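Local coordinates for DNA polymerase III subunit delta (Bacillus subtilis, PDB 3ZH9), which probably serves as the clamp-loader wrench that opens the ring of the beta sliding clamp so that it can be loaded onto primed DNA, at residues Glu43-Glu55 / Phe71-Phe85. Residues are numbered along the deposited sequence; the frame is centred on the assembly and turned at random.
Sequences ETKDFNLSVFDLE and FMGERRLVIVKNPYF
N48 grips the backbone of F71 with both ends of its carboxamide: OD1 takes the F71 N-H on an in-plane lone pair at 2.6 Å, while ND2 gives a hydrogen to F71 O at 2.8 Å. With CG anti to its carbonyl carbon (chi1 -67°), the amide swings toward the F71 loop, offering acceptor and donor side by side. Replaced by alanine, N48 would lose both bonds, probably leaving the loop less fixed. R76 adds a second polar clasp, its NH1 meeting F47 O in the guanidinium plane at 2.9 Å; NE and NH2 bond to T68 O and F69 O.

Between the strands, S50 and F52 give their N-H to L77 and I79 and accept through C=O from I79 and K81, the parallel pattern.

Apolar side chains meet at both ends and where branched L49 packs on L77 and I79. The edge of F71 meets the face of F47 in a T-shaped pair, centroids 5.0 Å apart. L54 wedges CD1 tightly against V80 CG1 (3.5 Å) and the ring edge of F85.

Helix 59-66 links the strands, a beta-alpha-beta unit at the margin of a parallel sheet whose 2-3-4-1-5 order is consistent with the AAA+-like P-loop fold.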
# COMPACT_ATOMS: atom_id res chain seq x y z
N GLU A 43 12.08 -24.54 -12.64
CA GLU A 43 12.61 -25.90 -12.55
C GLU A 43 13.72 -26.04 -11.51
O GLU A 43 13.99 -27.15 -11.03
CB GLU A 43 13.10 -26.39 -13.92
N THR A 44 14.34 -24.92 -11.14
CA THR A 44 15.44 -24.93 -10.18
C THR A 44 15.20 -23.99 -8.99
O THR A 44 16.13 -23.66 -8.25
CB THR A 44 16.79 -24.58 -10.86
OG1 THR A 44 16.66 -23.37 -11.62
CG2 THR A 44 17.25 -25.72 -11.77
N LYS A 45 13.95 -23.55 -8.80
CA LYS A 45 13.65 -22.52 -7.80
C LYS A 45 13.94 -23.00 -6.37
O LYS A 45 14.27 -22.20 -5.49
CB LYS A 45 12.21 -22.01 -7.95
CG LYS A 45 11.24 -22.52 -6.88
CD LYS A 45 9.80 -22.11 -7.20
CE LYS A 45 9.30 -20.93 -6.37
N ASP A 46 13.82 -24.31 -6.15
CA ASP A 46 14.15 -24.87 -4.84
C ASP A 46 15.63 -24.69 -4.50
O ASP A 46 16.01 -24.67 -3.32
CB ASP A 46 13.82 -26.37 -4.80
CG ASP A 46 12.41 -26.66 -5.24
OD1 ASP A 46 11.50 -25.88 -4.90
OD2 ASP A 46 12.21 -27.68 -5.93
N PHE A 47 16.46 -24.58 -5.54
CA PHE A 47 17.90 -24.56 -5.35
C PHE A 47 18.48 -23.16 -5.47
O PHE A 47 19.51 -22.86 -4.87
CB PHE A 47 18.57 -25.48 -6.38
CG PHE A 47 17.86 -26.78 -6.56
CD1 PHE A 47 17.66 -27.63 -5.48
CD2 PHE A 47 17.39 -27.16 -7.80
CE1 PHE A 47 16.99 -28.82 -5.65
CE2 PHE A 47 16.73 -28.36 -7.97
CZ PHE A 47 16.53 -29.19 -6.89
N ASN A 48 17.82 -22.31 -6.25
CA ASN A 48 18.42 -21.02 -6.62
C ASN A 48 17.67 -19.82 -6.06
O ASN A 48 17.92 -18.67 -6.45
CB ASN A 48 18.56 -20.93 -8.13
CG ASN A 48 19.56 -21.93 -8.69
OD1 ASN A 48 20.67 -22.06 -8.17
ND2 ASN A 48 19.18 -22.64 -9.74
N LEU A 49 16.75 -20.08 -5.14
CA LEU A 49 16.02 -19.00 -4.50
C LEU A 49 16.04 -19.21 -3.00
O LEU A 49 15.78 -20.31 -2.53
CB LEU A 49 14.58 -18.96 -5.00
CG LEU A 49 13.64 -17.98 -4.29
CD1 LEU A 49 14.22 -16.56 -4.26
CD2 LEU A 49 12.28 -17.99 -4.96
N SER A 50 16.38 -18.18 -2.25
CA SER A 50 16.34 -18.27 -0.79
C SER A 50 15.79 -16.98 -0.23
O SER A 50 16.14 -15.89 -0.68
CB SER A 50 17.73 -18.53 -0.20
OG SER A 50 18.44 -19.46 -0.98
N VAL A 51 14.92 -17.12 0.77
CA VAL A 51 14.35 -15.99 1.46
C VAL A 51 14.64 -16.07 2.96
O VAL A 51 14.38 -17.08 3.61
CB VAL A 51 12.84 -15.95 1.28
CG1 VAL A 51 12.26 -14.72 1.96
CG2 VAL A 51 12.49 -16.01 -0.19
N PHE A 52 15.19 -14.99 3.51
CA PHE A 52 15.44 -14.92 4.94
C PHE A 52 14.70 -13.74 5.56
O PHE A 52 14.42 -12.75 4.88
CB PHE A 52 16.94 -14.81 5.21
CG PHE A 52 17.75 -15.96 4.66
CD1 PHE A 52 18.16 -15.97 3.32
CD2 PHE A 52 18.09 -17.04 5.47
CE1 PHE A 52 18.89 -17.03 2.81
CE2 PHE A 52 18.83 -18.10 4.96
CZ PHE A 52 19.23 -18.09 3.63
N ASP A 53 14.38 -13.85 6.85
CA ASP A 53 13.78 -12.75 7.60
C ASP A 53 14.68 -12.47 8.81
O ASP A 53 14.78 -13.29 9.72
CB ASP A 53 12.35 -13.12 8.02
CG ASP A 53 11.62 -11.98 8.71
OD1 ASP A 53 12.27 -11.04 9.23
OD2 ASP A 53 10.37 -12.03 8.73
N LEU A 54 15.33 -11.32 8.82
CA LEU A 54 16.30 -11.02 9.87
C LEU A 54 15.66 -10.82 11.25
O LEU A 54 16.37 -10.64 12.25
CB LEU A 54 17.16 -9.82 9.49
CG LEU A 54 18.01 -10.05 8.24
CD1 LEU A 54 18.93 -8.85 7.97
CD2 LEU A 54 18.83 -11.35 8.37
N GLU A 55 14.34 -10.85 11.31
CA GLU A 55 13.65 -10.86 12.60
C GLU A 55 13.93 -12.17 13.33
O GLU A 55 13.88 -12.22 14.56
CB GLU A 55 12.14 -10.71 12.41
CG GLU A 55 11.71 -9.42 11.73
CD GLU A 55 11.74 -8.21 12.65
OE1 GLU A 55 12.39 -8.28 13.72
OE2 GLU A 55 11.12 -7.19 12.30
N PHE A 71 22.77 -23.48 -8.93
CA PHE A 71 22.73 -24.89 -9.22
C PHE A 71 21.93 -25.10 -10.49
O PHE A 71 20.73 -24.84 -10.53
CB PHE A 71 22.13 -25.65 -8.03
CG PHE A 71 21.97 -27.13 -8.27
CD1 PHE A 71 23.08 -27.93 -8.47
CD2 PHE A 71 20.72 -27.71 -8.28
CE1 PHE A 71 22.94 -29.28 -8.69
CE2 PHE A 71 20.57 -29.07 -8.49
CZ PHE A 71 21.68 -29.85 -8.69
N MET A 72 22.62 -25.57 -11.53
CA MET A 72 22.00 -25.79 -12.83
C MET A 72 21.21 -24.56 -13.25
O MET A 72 20.07 -24.66 -13.70
CB MET A 72 21.10 -27.02 -12.79
CG MET A 72 21.89 -28.31 -12.53
SD MET A 72 20.86 -29.77 -12.40
CE MET A 72 22.12 -31.03 -12.22
N GLY A 73 21.84 -23.41 -13.10
CA GLY A 73 21.25 -22.13 -13.45
C GLY A 73 22.36 -21.12 -13.59
O GLY A 73 23.49 -21.38 -13.17
N GLU A 74 22.04 -19.96 -14.17
CA GLU A 74 23.03 -18.92 -14.38
C GLU A 74 23.16 -18.05 -13.15
O GLU A 74 24.24 -17.54 -12.85
CB GLU A 74 22.65 -18.05 -15.59
N ARG A 75 22.06 -17.87 -12.43
CA ARG A 75 22.05 -16.97 -11.29
C ARG A 75 21.26 -17.53 -10.13
O ARG A 75 20.38 -18.37 -10.30
CB ARG A 75 21.46 -15.60 -11.67
CG ARG A 75 22.44 -14.63 -12.33
CD ARG A 75 22.13 -13.22 -11.90
NE ARG A 75 22.71 -12.19 -12.75
CZ ARG A 75 22.19 -11.80 -13.91
NH1 ARG A 75 21.09 -12.37 -14.39
NH2 ARG A 75 22.79 -10.85 -14.61
N ARG A 76 21.57 -17.01 -8.95
CA ARG A 76 20.92 -17.37 -7.71
C ARG A 76 20.25 -16.09 -7.20
O ARG A 76 20.71 -14.99 -7.49
CB ARG A 76 22.02 -17.87 -6.77
CG ARG A 76 21.72 -17.92 -5.32
CD ARG A 76 22.96 -18.38 -4.57
NE ARG A 76 23.32 -19.77 -4.88
CZ ARG A 76 22.50 -20.80 -4.76
NH1 ARG A 76 21.25 -20.62 -4.37
NH2 ARG A 76 22.91 -22.03 -5.06
N LEU A 77 19.13 -16.23 -6.48
CA LEU A 77 18.45 -15.08 -5.88
C LEU A 77 18.38 -15.25 -4.38
O LEU A 77 17.88 -16.25 -3.88
CB LEU A 77 17.04 -14.92 -6.45
CG LEU A 77 16.18 -13.76 -5.91
CD1 LEU A 77 16.89 -12.41 -6.06
CD2 LEU A 77 14.84 -13.72 -6.64
N VAL A 78 18.86 -14.26 -3.64
CA VAL A 78 18.85 -14.33 -2.19
C VAL A 78 18.14 -13.10 -1.64
O VAL A 78 18.57 -11.97 -1.89
CB VAL A 78 20.27 -14.42 -1.58
CG1 VAL A 78 20.19 -14.24 -0.06
CG2 VAL A 78 20.96 -15.74 -1.94
N ILE A 79 17.05 -13.33 -0.92
CA ILE A 79 16.25 -12.24 -0.39
C ILE A 79 16.38 -12.17 1.12
O ILE A 79 16.24 -13.18 1.82
CB ILE A 79 14.78 -12.39 -0.81
CG1 ILE A 79 14.68 -12.39 -2.34
CG2 ILE A 79 13.91 -11.29 -0.21
CD1 ILE A 79 13.31 -12.74 -2.84
N VAL A 80 16.67 -10.98 1.61
CA VAL A 80 16.91 -10.75 3.03
C VAL A 80 15.99 -9.65 3.53
O VAL A 80 16.23 -8.47 3.27
CB VAL A 80 18.38 -10.36 3.29
CG1 VAL A 80 18.60 -10.10 4.75
CG2 VAL A 80 19.29 -11.46 2.81
N LYS A 81 14.94 -10.04 4.25
CA LYS A 81 13.96 -9.08 4.75
C LYS A 81 14.30 -8.51 6.12
O LYS A 81 14.92 -9.18 6.95
CB LYS A 81 12.57 -9.72 4.81
CG LYS A 81 12.05 -10.27 3.50
CD LYS A 81 10.71 -10.95 3.72
CE LYS A 81 10.19 -11.62 2.46
NZ LYS A 81 9.09 -12.58 2.78
N ASN A 82 13.88 -7.26 6.35
CA ASN A 82 13.87 -6.62 7.67
C ASN A 82 15.22 -6.37 8.34
O ASN A 82 15.45 -6.82 9.47
CB ASN A 82 12.97 -7.39 8.65
CG ASN A 82 11.56 -7.57 8.13
OD1 ASN A 82 10.94 -8.61 8.34
ND2 ASN A 82 11.05 -6.56 7.44
N PRO A 83 16.12 -5.65 7.66
CA PRO A 83 17.36 -5.20 8.29
C PRO A 83 17.10 -4.00 9.21
O PRO A 83 17.48 -2.88 8.87
CB PRO A 83 18.24 -4.80 7.10
CG PRO A 83 17.27 -4.44 6.03
CD PRO A 83 16.08 -5.33 6.22
N TYR A 84 16.45 -4.25 10.34
CA TYR A 84 16.05 -3.21 11.28
C TYR A 84 17.25 -2.41 11.80
O TYR A 84 17.11 -1.26 12.19
CB TYR A 84 15.27 -3.79 12.47
CG TYR A 84 15.89 -5.04 13.06
CD1 TYR A 84 16.89 -4.97 14.02
CD2 TYR A 84 15.47 -6.31 12.64
CE1 TYR A 84 17.47 -6.12 14.55
CE2 TYR A 84 16.04 -7.46 13.16
CZ TYR A 84 17.03 -7.37 14.11
OH TYR A 84 17.58 -8.52 14.62
N PHE A 85 18.42 -3.03 11.78
CA PHE A 85 19.63 -2.36 12.22
C PHE A 85 20.07 -1.26 11.25
O PHE A 85 21.04 -0.56 11.51
CB PHE A 85 20.76 -3.39 12.40
CG PHE A 85 20.84 -4.38 11.27
CD1 PHE A 85 21.44 -4.04 10.07
CD2 PHE A 85 20.30 -5.65 11.40
CE1 PHE A 85 21.51 -4.94 9.03
CE2 PHE A 85 20.36 -6.56 10.37
CZ PHE A 85 20.97 -6.20 9.18
O HOH W 1 17.56 -23.52 -14.08
O HOH W 2 19.50 -18.68 -3.23